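Local coordinates for protein methyltransferase (PDB 2ESR) that probably transfers methyl groups from S-adenosylmethionine to its substrate, as a Rossmann-like methyltransferase of a family known for methylating ribosomal RNA, at residues 24-29 and 101-106; 36-41 and 120-125; 44-49 and 55-60; 113-118 and 134-139. All coordinates share one frame; numbering follows the deposited sequence.

In the fold
From the N terminus, helix 19-26 leads into contact 1, which closes a long loop by setting the helix end against strand 101-106. Contact 2 opens next, on strand 34-38, and ends on helix 111-124; its segments alternate with those of contact 1, so the two loops cross. Contact 3 is nested inside both and joins helix 44-51 to strand 56-60 within one beta-alpha-beta unit. Contact 4 follows contacts 1 and 3 in series but crosses contact 2, tying helix 111-124 to strand 132-139. Contacts 1 and 3 pack helices on one face of the shared sheet, while contacts 2 and 4 place helix 111-124 on the other.

Contact 1: 24-29 and 101-106; sequences NMIGPY and FDLVFL
Ile26, the last residue of helix 19-26, carries all of the touch between 24-29 and strand 101-106, meeting Leu103 and Phe105. Just before it, the backbone oxygen of selenomethionine Met25 accepts a hydrogen bond from Lys155 NZ at the end of the helix. Ile26 turns its CB toward the strand, and its CG1 sits between the backbone N and the carbonyl carbon (chi1 65°). From there the extended second torsion drives CD1 forward as the single atom of contact. It reaches CD1 of Leu103 at 3.9 Å, the two side chains crossing at about a right angle, and CZ of Phe105 at 4.1 Å on an oblique approach. One methyl therefore rests against a branch tip and a ring end that lie two residues apart on the strand. Gly27 then leaves the helical conformation, and a cis peptide leads into Pro28, whose O accepts a hydrogen bond from Arg52 NH1. All three touching side chains are buried. Leu103 and Phe105 also pack on Ala49 of helix 44-51 and on Val135 of strand 132-139, while Ile26 lies on Met133, so the helix end closes over the middle of the sheet beside helix 44-51.

Contact 2: 36-41 and 120-125; sequences LDLFAG and EALAAK
Strand 34-38, a central strand of the Rossmann-like sheet, presents Leu36 and Leu38 to Leu122 of helix 111-124, which covers this face. The strand runs into a glycine-containing turn, 39-41, of the kind that holds S-adenosylmethionine in class I methyltransferases, and the sequence here is consistent with that role. Leu36 and Leu38 are two apart, so both side chains leave the strand on the helix side, and Leu122 meets them with its fork. Its CD2 touches CD2 of Leu36 at 3.8 Å, methyl to methyl, with the two side chains running obliquely to each other. The other branch, CD1, approaches CD1 of Leu38 more loosely, at 4.4 Å. With its CG anti to the backbone N (chi1 173°), Leu36 stretches out toward the helix, and long side chains from both sides span a backbone gap of 10.6 Å between the CA atoms of Leu36 and Leu122. Val104 of the neighbouring strand and Ile94 of helix 90-96 also pack on Leu122. On the other face of the strand, Asp37 OD2 takes a weak hydrogen bond from Ala46 N, and beyond the strand Gly41 N hydrogen-bonds to Glu61 OE1. The chemistry across the contact is wholly apolar: methyl groups meet at van der Waals distance, and nothing directional fixes their rotation. The orientation of Leu122 is probably set by its own torsions and by the shape of the surrounding apolar side chains, while the polar bonds of the strand and turn lie elsewhere.

Contact 3: 44-49 and 55-60; sequences GLAIEA and SAAVLV
Ala46 sets its methyl over the branch point of Leu59, on one face of its CG, CD1 and CD2 atoms, and the methyl of Ala57 closes in from the flank. The CB of Ala46 lies 3.9 Å from CG of Leu59, 4.0 Å from its CD1 and 4.1 Å from its CD2, so the alanine methyl is seated almost evenly on the three. The approach is close to head-on: the CA-CB bond of Ala46 points nearly straight at CG, and the CB-CG bond of Leu59 points back within a modest tilt. Leu59 reaches this position with CG beside the backbone N and anti to the carbonyl carbon (chi1 -68°). Ala57 is turned differently. Its CB comes up 4.1 Å from CB of Ala46, well to the side of the Ala46 bond rather than in line with it. With methyls on both partners, the backbones come close, the CA atoms of Ala46 and Ala57 standing 6.3 Å apart. Ala57 and Leu59 alternate with Val58, which points away from the helix and packs on Thr84 of the second subunit. The contact belongs to the beta-alpha-beta unit of strand 34-38, helix 44-51 and strand 56-60, and Ala46 fits the alanine of a Rossmann-type glycine motif. Beneath the helix, Ala57 rests on Val35 and Leu59 on Asp37, both of strand 34-38. Elsewhere on the helix, Leu45 reaches across to Phe105 of strand 101-106 and also touches Ile22 of helix 19-26, while Ala49 touches Phe23 of that helix.

Contact 4: 113-118 and 134-139; sequences ETIVAT and VVCETD
Helix 111-124 passes strand 132-139 most closely at Ile115 and Cys136, whose CA atoms are 7.6 Å apart. Ile115 uses both branches. Its CD1 lodges between two strand residues, 3.6 Å from CG2 of Thr138 and 3.8 Å from CB of Cys136, and its CG2 lies 3.8 Å from SG of the cysteine. Having CG1 beside the backbone N (chi1 -74°) sends CD1 toward Thr138 and leaves CG2 for the sulfur. Thr138 is split by polarity: CG2 faces the isoleucine, while OG1 donates to O of Asp139, the next residue, at 2.9 Å. Within the helix, Thr118 OG1 donates to Thr114 O at 2.7 Å, and Thr118 N reaches that same oxygen from the opposite face of its plane, so the carbonyl is gripped twice. Thr114 OG1 lies within hydrogen-bonding reach of the backbone oxygens of Pro109 and Tyr110, just ahead of the helix. The contact itself is thus hydrocarbon and sulfur against a branched aliphatic side chain, buried and without directional bonds. In Thr138, the one threonine that takes part, the hydroxyl is held by its neighbour's carbonyl, so its polar atom is satisfied away from the apolar interface.

Contact 1: 24-29 and 101-106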
loop_
_atom_site.group_PDB
_atom_site.type_symbol
_atom_site.label_atom_id
_atom_site.label_comp_id
_atom_site.label_asym_id
_atom_site.label_seq_id
_atom_site.Cartn_x
_atom_site.Cartn_y
_atom_site.Cartn_z
ATOM N N ASN A 24 16.400 7.891 17.459
ATOM C CA ASN A 24 17.563 7.450 18.218
ATOM C C ASN A 24 17.066 6.440 19.242
ATOM O O ASN A 24 17.834 5.636 19.772
ATOM C CB ASN A 24 18.242 8.626 18.930
ATOM C CG ASN A 24 19.085 9.460 17.993
ATOM O OD1 ASN A 24 19.715 8.928 17.077
ATOM N ND2 ASN A 24 19.118 10.770 18.222
HETATM N N MSE A 25 15.767 6.482 19.505
HETATM C CA MSE A 25 15.147 5.567 20.455
HETATM C C MSE A 25 14.886 4.205 19.831
HETATM O O MSE A 25 15.118 3.168 20.456
HETATM C CB MSE A 25 13.802 6.115 20.930
HETATM C CG MSE A 25 13.848 7.334 21.809
HETATM SE SE MSE A 25 12.032 7.860 22.234
HETATM C CE MSE A 25 11.496 6.314 23.263
ATOM N N ILE A 26 14.395 4.217 18.595
ATOM C CA ILE A 26 14.037 2.990 17.897
ATOM C C ILE A 26 14.934 2.571 16.746
ATOM O O ILE A 26 14.824 1.448 16.259
ATOM C CB ILE A 26 12.615 3.087 17.330
ATOM C CG1 ILE A 26 12.572 4.175 16.250
ATOM C CG2 ILE A 26 11.633 3.410 18.446
ATOM C CD1 ILE A 26 11.268 4.222 15.480
ATOM N N GLY A 27 15.802 3.468 16.294
ATOM C CA GLY A 27 16.682 3.130 15.190
ATOM C C GLY A 27 18.144 3.037 15.589
ATOM O O GLY A 27 18.519 2.150 16.360
ATOM N N PRO A 28 19.004 3.943 15.094
ATOM C CA PRO A 28 18.743 5.059 14.179
ATOM C C PRO A 28 18.660 4.664 12.706
ATOM O O PRO A 28 18.384 5.499 11.851
ATOM C CB PRO A 28 19.908 6.003 14.462
ATOM C CG PRO A 28 21.018 5.058 14.732
ATOM C CD PRO A 28 20.370 4.034 15.639
ATOM N N TYR A 29 18.929 3.396 12.411
ATOM C CA TYR A 29 18.839 2.899 11.043
ATOM C C TYR A 29 18.052 1.596 11.077
ATOM O O TYR A 29 17.938 0.966 12.126
ATOM C CB TYR A 29 20.233 2.648 10.442
ATOM C CG TYR A 29 21.070 1.668 11.231
ATOM C CD1 TYR A 29 21.788 2.081 12.350
ATOM C CD2 TYR A 29 21.105 0.318 10.887
ATOM C CE1 TYR A 29 22.519 1.178 13.112
ATOM C CE2 TYR A 29 21.834 -0.600 11.645
ATOM C CZ TYR A 29 22.536 -0.161 12.755
ATOM O OH TYR A 29 23.244 -1.057 13.519
ATOM N N PHE A 101 3.342 -5.924 9.947
ATOM C CA PHE A 101 4.055 -4.655 9.977
ATOM C C PHE A 101 5.123 -4.689 11.050
ATOM O O PHE A 101 4.892 -5.185 12.145
ATOM C CB PHE A 101 3.071 -3.520 10.224
ATOM C CG PHE A 101 2.179 -3.254 9.049
ATOM C CD1 PHE A 101 2.642 -2.501 7.978
ATOM C CD2 PHE A 101 0.907 -3.810 8.979
ATOM C CE1 PHE A 101 1.854 -2.306 6.846
ATOM C CE2 PHE A 101 0.108 -3.618 7.849
ATOM C CZ PHE A 101 0.585 -2.866 6.783
ATOM N N ASP A 102 6.295 -4.163 10.718
ATOM C CA ASP A 102 7.432 -4.163 11.631
ATOM C C ASP A 102 7.532 -2.917 12.497
ATOM O O ASP A 102 8.106 -2.951 13.591
ATOM C CB ASP A 102 8.716 -4.331 10.823
ATOM C CG ASP A 102 8.651 -5.513 9.875
ATOM O OD1 ASP A 102 8.424 -5.309 8.662
ATOM O OD2 ASP A 102 8.810 -6.651 10.349
ATOM N N LEU A 103 6.971 -1.818 12.009
ATOM C CA LEU A 103 7.015 -0.558 12.735
ATOM C C LEU A 103 5.684 0.157 12.534
ATOM O O LEU A 103 5.249 0.379 11.409
ATOM C CB LEU A 103 8.170 0.300 12.204
ATOM C CG LEU A 103 8.380 1.720 12.755
ATOM C CD1 LEU A 103 8.556 1.686 14.280
ATOM C CD2 LEU A 103 9.620 2.329 12.091
ATOM N N VAL A 104 5.035 0.504 13.635
ATOM C CA VAL A 104 3.750 1.171 13.568
ATOM C C VAL A 104 3.822 2.491 14.320
ATOM O O VAL A 104 4.309 2.539 15.444
ATOM C CB VAL A 104 2.648 0.281 14.204
ATOM C CG1 VAL A 104 1.300 0.982 14.144
ATOM C CG2 VAL A 104 2.580 -1.060 13.475
ATOM N N PHE A 105 3.362 3.559 13.684
ATOM C CA PHE A 105 3.344 4.867 14.321
ATOM C C PHE A 105 1.902 5.229 14.636
ATOM O O PHE A 105 1.034 5.145 13.762
ATOM C CB PHE A 105 3.956 5.928 13.404
ATOM C CG PHE A 105 5.448 5.813 13.260
ATOM C CD1 PHE A 105 6.278 6.047 14.344
ATOM C CD2 PHE A 105 6.018 5.439 12.048
ATOM C CE1 PHE A 105 7.667 5.904 14.228
ATOM C CE2 PHE A 105 7.403 5.294 11.917
ATOM C CZ PHE A 105 8.229 5.526 13.011
ATOM N N LEU A 106 1.651 5.633 15.881
ATOM C CA LEU A 106 0.304 5.999 16.315
ATOM C C LEU A 106 0.306 7.329 17.054
ATOM O O LEU A 106 0.958 7.475 18.087
ATOM C CB LEU A 106 -0.278 4.940 17.260
ATOM C CG LEU A 106 -0.384 3.478 16.830
ATOM C CD1 LEU A 106 -1.055 2.691 17.958
ATOM C CD2 LEU A 106 -1.199 3.348 15.541
#

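Contact 2: 36-41 and 120-125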
loop_
_atom_site.group_PDB
_atom_site.type_symbol
_atom_site.label_atom_id
_atom_site.label_comp_id
_atom_site.label_asym_id
_atom_site.label_seq_id
_atom_site.Cartn_x
_atom_site.Cartn_y
_atom_site.Cartn_z
ATOM N N LEU A 36 3.652 1.060 9.214
ATOM C CA LEU A 36 2.236 1.414 9.185
ATOM C C LEU A 36 2.122 2.714 9.974
ATOM O O LEU A 36 2.500 2.767 11.142
ATOM C CB LEU A 36 1.363 0.338 9.840
ATOM C CG LEU A 36 -0.119 0.724 10.003
ATOM C CD1 LEU A 36 -0.746 1.003 8.645
ATOM C CD2 LEU A 36 -0.868 -0.397 10.697
ATOM N N ASP A 37 1.621 3.761 9.330
ATOM C CA ASP A 37 1.465 5.052 9.986
ATOM C C ASP A 37 -0.023 5.381 9.996
ATOM O O ASP A 37 -0.569 5.859 8.999
ATOM C CB ASP A 37 2.236 6.129 9.219
ATOM C CG ASP A 37 2.445 7.398 10.030
ATOM O OD1 ASP A 37 1.680 7.635 10.989
ATOM O OD2 ASP A 37 3.376 8.166 9.695
ATOM N N LEU A 38 -0.673 5.107 11.121
ATOM C CA LEU A 38 -2.092 5.372 11.276
ATOM C C LEU A 38 -2.225 6.797 11.811
ATOM O O LEU A 38 -1.391 7.248 12.597
ATOM C CB LEU A 38 -2.708 4.363 12.251
ATOM C CG LEU A 38 -2.646 2.904 11.784
ATOM C CD1 LEU A 38 -3.214 1.989 12.866
ATOM C CD2 LEU A 38 -3.438 2.748 10.491
ATOM N N PHE A 39 -3.275 7.494 11.392
ATOM C CA PHE A 39 -3.485 8.883 11.793
ATOM C C PHE A 39 -2.183 9.577 11.393
ATOM O O PHE A 39 -1.593 10.325 12.170
ATOM C CB PHE A 39 -3.699 8.991 13.309
ATOM C CG PHE A 39 -4.640 7.953 13.872
ATOM C CD1 PHE A 39 -4.144 6.765 14.408
ATOM C CD2 PHE A 39 -6.016 8.158 13.857
ATOM C CE1 PHE A 39 -5.009 5.797 14.922
ATOM C CE2 PHE A 39 -6.890 7.195 14.368
ATOM C CZ PHE A 39 -6.382 6.014 14.902
ATOM N N ALA A 40 -1.757 9.315 10.161
ATOM C CA ALA A 40 -0.497 9.811 9.613
ATOM C C ALA A 40 -0.169 11.302 9.645
ATOM O O ALA A 40 1.008 11.668 9.677
ATOM C CB ALA A 40 -0.330 9.289 8.196
ATOM N N GLY A 41 -1.183 12.160 9.623
ATOM C CA GLY A 41 -0.921 13.591 9.644
ATOM C C GLY A 41 -0.171 14.039 8.403
ATOM O O GLY A 41 -0.690 13.929 7.294
ATOM N N GLU A 120 -5.124 -3.036 20.294
ATOM C CA GLU A 120 -5.916 -4.244 20.499
ATOM C C GLU A 120 -6.421 -4.754 19.150
ATOM O O GLU A 120 -6.395 -5.958 18.885
ATOM C CB GLU A 120 -7.107 -3.958 21.413
ATOM C CG GLU A 120 -6.741 -3.747 22.867
ATOM C CD GLU A 120 -6.440 -5.049 23.595
ATOM O OE1 GLU A 120 -6.080 -4.991 24.792
ATOM O OE2 GLU A 120 -6.570 -6.127 22.977
ATOM N N ALA A 121 -6.865 -3.836 18.293
ATOM C CA ALA A 121 -7.376 -4.219 16.983
ATOM C C ALA A 121 -6.276 -4.791 16.100
ATOM O O ALA A 121 -6.484 -5.799 15.418
ATOM C CB ALA A 121 -8.034 -3.029 16.296
ATOM N N LEU A 122 -5.112 -4.148 16.106
ATOM C CA LEU A 122 -3.985 -4.619 15.299
ATOM C C LEU A 122 -3.555 -6.014 15.737
ATOM O O LEU A 122 -3.242 -6.870 14.899
ATOM C CB LEU A 122 -2.801 -3.663 15.430
ATOM C CG LEU A 122 -2.918 -2.301 14.745
ATOM C CD1 LEU A 122 -1.802 -1.395 15.224
ATOM C CD2 LEU A 122 -2.870 -2.487 13.213
ATOM N N ALA A 123 -3.543 -6.239 17.047
ATOM C CA ALA A 123 -3.147 -7.532 17.597
ATOM C C ALA A 123 -4.156 -8.618 17.241
ATOM O O ALA A 123 -3.779 -9.740 16.899
ATOM C CB ALA A 123 -3.002 -7.430 19.116
ATOM N N ALA A 124 -5.439 -8.283 17.321
ATOM C CA ALA A 124 -6.500 -9.242 17.020
ATOM C C ALA A 124 -6.500 -9.657 15.552
ATOM O O ALA A 124 -6.898 -10.774 15.217
ATOM C CB ALA A 124 -7.860 -8.653 17.394
ATOM N N LYS A 125 -6.053 -8.759 14.683
ATOM C CA LYS A 125 -6.009 -9.024 13.252
ATOM C C LYS A 125 -4.657 -9.574 12.806
ATOM O O LYS A 125 -4.391 -9.680 11.608
ATOM C CB LYS A 125 -6.324 -7.741 12.478
ATOM C CG LYS A 125 -7.724 -7.181 12.750
ATOM C CD LYS A 125 -8.806 -8.172 12.338
ATOM C CE LYS A 125 -8.798 -8.416 10.840
ATOM N NZ LYS A 125 -9.129 -7.180 10.076
#

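Contact 3: 44-49 and 55-60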
loop_
_atom_site.group_PDB
_atom_site.type_symbol
_atom_site.label_atom_id
_atom_site.label_comp_id
_atom_site.label_asym_id
_atom_site.label_seq_id
_atom_site.Cartn_x
_atom_site.Cartn_y
_atom_site.Cartn_z
ATOM N N GLY A 44 5.304 12.621 8.324
ATOM C CA GLY A 44 6.706 12.803 8.665
ATOM C C GLY A 44 7.439 11.606 9.247
ATOM O O GLY A 44 8.576 11.333 8.867
ATOM N N LEU A 45 6.804 10.883 10.165
ATOM C CA LEU A 45 7.450 9.725 10.775
ATOM C C LEU A 45 7.662 8.579 9.793
ATOM O O LEU A 45 8.736 7.985 9.758
ATOM C CB LEU A 45 6.639 9.234 11.976
ATOM C CG LEU A 45 6.601 10.224 13.146
ATOM C CD1 LEU A 45 5.740 9.667 14.267
ATOM C CD2 LEU A 45 8.024 10.482 13.636
ATOM N N ALA A 46 6.646 8.276 8.993
ATOM C CA ALA A 46 6.763 7.190 8.024
ATOM C C ALA A 46 7.855 7.492 7.002
ATOM O O ALA A 46 8.653 6.624 6.653
ATOM C CB ALA A 46 5.429 6.971 7.312
ATOM N N ILE A 47 7.887 8.733 6.528
ATOM C CA ILE A 47 8.873 9.143 5.538
ATOM C C ILE A 47 10.293 9.050 6.097
ATOM O O ILE A 47 11.193 8.535 5.440
ATOM C CB ILE A 47 8.589 10.579 5.057
ATOM C CG1 ILE A 47 7.213 10.619 4.382
ATOM C CG2 ILE A 47 9.681 11.047 4.098
ATOM C CD1 ILE A 47 6.755 11.998 3.984
ATOM N N GLU A 48 10.487 9.527 7.318
ATOM C CA GLU A 48 11.812 9.476 7.926
ATOM C C GLU A 48 12.230 8.028 8.164
ATOM O O GLU A 48 13.390 7.674 7.966
ATOM C CB GLU A 48 11.822 10.259 9.238
ATOM C CG GLU A 48 13.177 10.350 9.926
ATOM C CD GLU A 48 14.241 11.012 9.068
ATOM O OE1 GLU A 48 13.920 11.992 8.358
ATOM O OE2 GLU A 48 15.407 10.565 9.115
ATOM N N ALA A 49 11.282 7.180 8.557
ATOM C CA ALA A 49 11.586 5.776 8.815
ATOM C C ALA A 49 12.068 5.087 7.544
ATOM O O ALA A 49 12.983 4.271 7.580
ATOM C CB ALA A 49 10.355 5.053 9.367
ATOM N N SER A 55 11.661 -0.423 4.307
ATOM C CA SER A 55 11.411 -0.653 2.888
ATOM C C SER A 55 10.218 0.063 2.277
ATOM O O SER A 55 10.321 0.642 1.194
ATOM C CB SER A 55 11.263 -2.150 2.644
ATOM O OG SER A 55 12.356 -2.848 3.196
ATOM N N ALA A 56 9.086 0.016 2.963
ATOM C CA ALA A 56 7.880 0.640 2.445
ATOM C C ALA A 56 7.013 1.094 3.593
ATOM O O ALA A 56 7.246 0.720 4.740
ATOM C CB ALA A 56 7.121 -0.348 1.582
ATOM N N ALA A 57 6.001 1.896 3.281
ATOM C CA ALA A 57 5.111 2.391 4.318
ATOM C C ALA A 57 3.689 2.538 3.826
ATOM O O ALA A 57 3.450 2.908 2.677
ATOM C CB ALA A 57 5.601 3.730 4.821
ATOM N N VAL A 58 2.748 2.225 4.701
ATOM C CA VAL A 58 1.342 2.398 4.384
ATOM C C VAL A 58 0.937 3.508 5.334
ATOM O O VAL A 58 1.171 3.409 6.539
ATOM C CB VAL A 58 0.493 1.144 4.688
ATOM C CG1 VAL A 58 -0.998 1.489 4.556
ATOM C CG2 VAL A 58 0.851 0.024 3.730
ATOM N N LEU A 59 0.372 4.579 4.793
ATOM C CA LEU A 59 -0.070 5.696 5.615
ATOM C C LEU A 59 -1.584 5.813 5.520
ATOM O O LEU A 59 -2.150 5.692 4.436
ATOM C CB LEU A 59 0.570 7.008 5.143
ATOM C CG LEU A 59 2.081 7.195 5.319
ATOM C CD1 LEU A 59 2.842 6.296 4.349
ATOM C CD2 LEU A 59 2.432 8.651 5.077
ATOM N N VAL A 60 -2.239 6.032 6.655
ATOM C CA VAL A 60 -3.685 6.188 6.666
ATOM C C VAL A 60 -3.994 7.537 7.290
ATOM O O VAL A 60 -3.592 7.811 8.415
ATOM C CB VAL A 60 -4.392 5.099 7.500
ATOM C CG1 VAL A 60 -5.910 5.259 7.372
ATOM C CG2 VAL A 60 -3.963 3.717 7.036
#

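Contact 4: 113-118 and 134-139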
loop_
_atom_site.group_PDB
_atom_site.type_symbol
_atom_site.label_atom_id
_atom_site.label_comp_id
_atom_site.label_asym_id
_atom_site.label_seq_id
_atom_site.Cartn_x
_atom_site.Cartn_y
_atom_site.Cartn_z
ATOM N N GLU A 113 -7.352 6.600 24.738
ATOM C CA GLU A 113 -8.443 5.720 24.321
ATOM C C GLU A 113 -8.174 5.044 22.984
ATOM O O GLU A 113 -8.333 3.832 22.836
ATOM C CB GLU A 113 -9.749 6.504 24.168
ATOM C CG GLU A 113 -10.275 7.175 25.412
ATOM C CD GLU A 113 -10.771 6.194 26.449
ATOM O OE1 GLU A 113 -11.067 5.030 26.093
ATOM O OE2 GLU A 113 -10.880 6.598 27.623
ATOM N N THR A 114 -7.785 5.841 21.998
ATOM C CA THR A 114 -7.555 5.316 20.660
ATOM C C THR A 114 -6.310 4.445 20.547
ATOM O O THR A 114 -6.291 3.475 19.784
ATOM C CB THR A 114 -7.469 6.459 19.652
ATOM O OG1 THR A 114 -8.640 7.273 19.772
ATOM C CG2 THR A 114 -7.389 5.908 18.238
ATOM N N ILE A 115 -5.265 4.789 21.285
ATOM C CA ILE A 115 -4.053 3.977 21.225
ATOM C C ILE A 115 -4.364 2.564 21.710
ATOM O O ILE A 115 -4.000 1.585 21.063
ATOM C CB ILE A 115 -2.932 4.603 22.062
ATOM C CG1 ILE A 115 -2.385 5.824 21.312
ATOM C CG2 ILE A 115 -1.831 3.583 22.343
ATOM C CD1 ILE A 115 -1.319 6.584 22.070
ATOM N N VAL A 116 -5.066 2.452 22.831
ATOM C CA VAL A 116 -5.405 1.132 23.355
ATOM C C VAL A 116 -6.302 0.357 22.378
ATOM O O VAL A 116 -6.028 -0.799 22.043
ATOM C CB VAL A 116 -6.106 1.253 24.728
ATOM C CG1 VAL A 116 -6.583 -0.115 25.201
ATOM C CG2 VAL A 116 -5.140 1.843 25.745
ATOM N N ALA A 117 -7.364 0.995 21.903
ATOM C CA ALA A 117 -8.275 0.329 20.984
ATOM C C ALA A 117 -7.565 -0.086 19.698
ATOM O O ALA A 117 -7.801 -1.173 19.177
ATOM C CB ALA A 117 -9.446 1.249 20.654
ATOM N N THR A 118 -6.692 0.778 19.189
ATOM C CA THR A 118 -5.997 0.474 17.942
ATOM C C THR A 118 -5.007 -0.677 18.082
ATOM O O THR A 118 -4.949 -1.547 17.219
ATOM C CB THR A 118 -5.288 1.727 17.387
ATOM O OG1 THR A 118 -6.270 2.748 17.155
ATOM C CG2 THR A 118 -4.583 1.414 16.068
ATOM N N VAL A 134 5.660 -0.580 18.221
ATOM C CA VAL A 134 4.504 0.304 18.064
ATOM C C VAL A 134 4.882 1.578 18.816
ATOM O O VAL A 134 4.950 1.609 20.057
ATOM C CB VAL A 134 3.215 -0.309 18.655
ATOM C CG1 VAL A 134 2.049 0.664 18.472
ATOM C CG2 VAL A 134 2.890 -1.612 17.937
ATOM N N VAL A 135 5.156 2.619 18.041
ATOM C CA VAL A 135 5.591 3.906 18.561
ATOM C C VAL A 135 4.453 4.893 18.683
ATOM O O VAL A 135 3.821 5.264 17.692
ATOM C CB VAL A 135 6.682 4.507 17.646
ATOM C CG1 VAL A 135 7.170 5.818 18.208
ATOM C CG2 VAL A 135 7.836 3.522 17.508
ATOM N N CYS A 136 4.215 5.336 19.911
ATOM C CA CYS A 136 3.144 6.270 20.196
ATOM C C CYS A 136 3.679 7.622 20.619
ATOM O O CYS A 136 4.477 7.710 21.545
ATOM C CB CYS A 136 2.269 5.723 21.321
ATOM S SG CYS A 136 1.677 4.040 21.050
ATOM N N GLU A 137 3.247 8.676 19.937
ATOM C CA GLU A 137 3.669 10.025 20.306
ATOM C C GLU A 137 2.414 10.704 20.830
ATOM O O GLU A 137 1.382 10.728 20.152
ATOM C CB GLU A 137 4.230 10.779 19.095
ATOM C CG GLU A 137 4.672 12.201 19.427
ATOM C CD GLU A 137 5.447 12.857 18.299
ATOM O OE1 GLU A 137 5.061 12.668 17.124
ATOM O OE2 GLU A 137 6.434 13.568 18.590
ATOM N N THR A 138 2.493 11.239 22.042
ATOM C CA THR A 138 1.342 11.885 22.674
ATOM C C THR A 138 1.788 13.085 23.496
ATOM O O THR A 138 2.974 13.394 23.561
ATOM C CB THR A 138 0.656 10.928 23.655
ATOM O OG1 THR A 138 1.532 10.699 24.770
ATOM C CG2 THR A 138 0.362 9.591 22.986
ATOM N N ASP A 139 0.833 13.766 24.123
ATOM C CA ASP A 139 1.186 14.891 24.977
ATOM C C ASP A 139 1.916 14.261 26.159
ATOM O O ASP A 139 1.720 13.081 26.452
ATOM C CB ASP A 139 -0.060 15.636 25.467
ATOM C CG ASP A 139 -0.764 16.397 24.355
ATOM O OD1 ASP A 139 -0.132 16.671 23.311
ATOM O OD2 ASP A 139 -1.950 16.740 24.539
#